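Local coordinates for periplasmic binding protein/LacI transcriptional regulator (Alkaliphilus metalliredigens, PDB 3CTP), which binds D-xylulofuranose between the two lobes of its periplasmic-binding-protein-like core and probably acts as a LacI-type transcriptional repressor, at residues G171-L176 / K201-D206. Residues are numbered along the deposited sequence; the frame is centred on the assembly and turned at random.
Sequences GCRKIL and KDLEID
Ile175 and Ile205 pack closely where the chain, returning from helix 185-200, comes alongside the start of strand 175-179. CD1 of Ile205 touches CB of Ile175 at 3.6 Å and lies just as near its CG2 branch, while Phe164 and Phe194 from the two neighbouring helices cover both isoleucines. On Ile175, CG1 stands anti to the carbonyl carbon (chi1 -69°), and its CD1 meets CD2 of Leu203 at 3.7 Å, the two side chains crossing at about a right angle. The same CD2 rests 3.3 Å from Arg173 O. Beyond this apolar patch, Asp206 N gives Ile175 O a nearly straight hydrogen bond of 3.1 Å in the carbonyl plane, beginning the parallel pairing of edge strand 206-209 with strand 175-179 that closes a beta-alpha-beta crossover through helix 185-200; Leu176 CA approaches Asp206 O at 3.4 Å in a CH...O contact. Toward solvent the fit is looser: Arg173 CD lies 4.2 Å from CD1 of Leu203. Between the backbones, a water accepts from Ile175 N and donates to Glu204 O. Cutting Leu203 back to an alanine would probably leave CD1 of Ile175 without its leucine partner and open a gap beside Arg173 O. The chemistry thus changes along the contact: apolar side chains and one water join the chains where they stand apart, a single straight backbone bond where they meet.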
loop_
_atom_site.group_PDB
_atom_site.type_symbol
_atom_site.label_atom_id
_atom_site.label_comp_id
_atom_site.label_asym_id
_atom_site.label_seq_id
_atom_site.Cartn_x
_atom_site.Cartn_y
_atom_site.Cartn_z
ATOM N N GLY A 171 15.063 -20.662 -21.168
ATOM C CA GLY A 171 14.621 -21.966 -21.631
ATOM C C GLY A 171 13.123 -22.194 -21.670
ATOM O O GLY A 171 12.656 -23.291 -22.008
ATOM N N CYS A 172 12.342 -21.151 -21.387
ATOM C CA CYS A 172 10.904 -21.355 -21.361
ATOM C C CYS A 172 10.347 -21.416 -22.778
ATOM O O CYS A 172 10.686 -20.574 -23.625
ATOM C CB CYS A 172 10.220 -20.202 -20.634
ATOM S SG CYS A 172 10.676 -20.093 -18.886
ATOM N N ARG A 173 9.469 -22.393 -23.012
ATOM C CA ARG A 173 8.802 -22.509 -24.306
ATOM C C ARG A 173 7.279 -22.596 -24.190
ATOM O O ARG A 173 6.575 -22.154 -25.096
ATOM C CB ARG A 173 9.343 -23.714 -25.101
ATOM C CG ARG A 173 10.859 -23.652 -25.358
ATOM C CD ARG A 173 11.239 -22.522 -26.321
ATOM N NE ARG A 173 12.674 -22.471 -26.635
ATOM C CZ ARG A 173 13.582 -21.762 -25.970
ATOM N NH1 ARG A 173 14.856 -21.809 -26.358
ATOM N NH2 ARG A 173 13.239 -21.010 -24.909
ATOM N N LYS A 174 6.776 -23.166 -23.098
ATOM C CA LYS A 174 5.358 -23.108 -22.786
ATOM C C LYS A 174 5.182 -21.895 -21.890
ATOM O O LYS A 174 5.559 -21.931 -20.737
ATOM C CB LYS A 174 4.917 -24.346 -22.026
ATOM C CG LYS A 174 5.046 -25.662 -22.828
ATOM C CD LYS A 174 4.895 -26.874 -21.907
ATOM C CE LYS A 174 5.010 -28.190 -22.683
ATOM N NZ LYS A 174 4.697 -29.354 -21.801
ATOM N N ILE A 175 4.598 -20.834 -22.433
ATOM C CA ILE A 175 4.572 -19.538 -21.736
ATOM C C ILE A 175 3.167 -18.976 -21.613
ATOM O O ILE A 175 2.388 -19.045 -22.569
ATOM C CB ILE A 175 5.483 -18.564 -22.488
ATOM C CG1 ILE A 175 6.936 -19.020 -22.314
ATOM C CG2 ILE A 175 5.286 -17.107 -22.020
ATOM C CD1 ILE A 175 7.921 -18.274 -23.224
ATOM N N LEU A 176 2.873 -18.420 -20.426
ATOM C CA LEU A 176 1.599 -17.765 -20.152
ATOM C C LEU A 176 1.875 -16.308 -19.852
ATOM O O LEU A 176 2.834 -15.991 -19.122
ATOM C CB LEU A 176 0.998 -18.381 -18.883
ATOM C CG LEU A 176 -0.249 -17.717 -18.287
ATOM C CD1 LEU A 176 -1.422 -17.783 -19.251
ATOM C CD2 LEU A 176 -0.635 -18.400 -16.984
ATOM N N LYS A 201 10.013 -15.538 -32.370
ATOM C CA LYS A 201 10.543 -16.895 -32.137
ATOM C C LYS A 201 9.562 -17.985 -32.602
ATOM O O LYS A 201 9.736 -19.166 -32.303
ATOM C CB LYS A 201 10.866 -17.092 -30.651
ATOM C CG LYS A 201 11.936 -16.151 -30.137
ATOM C CD LYS A 201 13.266 -16.320 -30.886
ATOM C CE LYS A 201 14.411 -15.538 -30.239
ATOM N NZ LYS A 201 14.279 -14.037 -30.330
ATOM N N ASP A 202 8.505 -17.587 -33.298
ATOM C CA ASP A 202 7.505 -18.548 -33.760
ATOM C C ASP A 202 6.934 -19.380 -32.625
ATOM O O ASP A 202 6.689 -20.585 -32.769
ATOM C CB ASP A 202 8.098 -19.441 -34.850
ATOM C CG ASP A 202 8.363 -18.667 -36.120
ATOM O OD1 ASP A 202 7.386 -18.287 -36.798
ATOM O OD2 ASP A 202 9.542 -18.407 -36.420
ATOM N N LEU A 203 6.706 -18.726 -31.491
ATOM C CA LEU A 203 6.198 -19.425 -30.320
ATOM C C LEU A 203 4.774 -18.993 -30.058
ATOM O O LEU A 203 4.499 -17.807 -30.054
ATOM C CB LEU A 203 7.056 -19.104 -29.095
ATOM C CG LEU A 203 7.039 -20.078 -27.928
ATOM C CD1 LEU A 203 7.779 -21.359 -28.345
ATOM C CD2 LEU A 203 7.679 -19.435 -26.703
ATOM N N GLU A 204 3.873 -19.951 -29.859
ATOM C CA GLU A 204 2.526 -19.625 -29.433
ATOM C C GLU A 204 2.520 -19.424 -27.916
ATOM O O GLU A 204 3.140 -20.210 -27.184
ATOM C CB GLU A 204 1.555 -20.746 -29.818
ATOM C CG GLU A 204 1.042 -20.638 -31.249
ATOM C CD GLU A 204 -0.222 -21.447 -31.480
ATOM O OE1 GLU A 204 -0.347 -22.534 -30.875
ATOM O OE2 GLU A 204 -1.088 -20.992 -32.261
ATOM N N ILE A 205 1.804 -18.394 -27.480
ATOM C CA ILE A 205 1.704 -17.994 -26.059
ATOM C C ILE A 205 0.240 -18.054 -25.639
ATOM O O ILE A 205 -0.645 -17.770 -26.449
ATOM C CB ILE A 205 2.066 -16.505 -25.892
ATOM C CG1 ILE A 205 3.500 -16.235 -26.335
ATOM C CG2 ILE A 205 1.831 -16.050 -24.442
ATOM C CD1 ILE A 205 4.519 -16.984 -25.518
ATOM N N ASP A 206 -0.017 -18.345 -24.369
ATOM C CA ASP A 206 -1.383 -18.320 -23.853
ATOM C C ASP A 206 -1.561 -17.053 -23.019
ATOM O O ASP A 206 -0.593 -16.559 -22.448
ATOM C CB ASP A 206 -1.641 -19.519 -22.944
ATOM C CG ASP A 206 -1.767 -20.819 -23.709
ATOM O OD1 ASP A 206 -1.939 -20.756 -24.949
ATOM O OD2 ASP A 206 -1.680 -21.895 -23.064
HETATM O O HOH W 1 3.266 -21.515 -24.944
#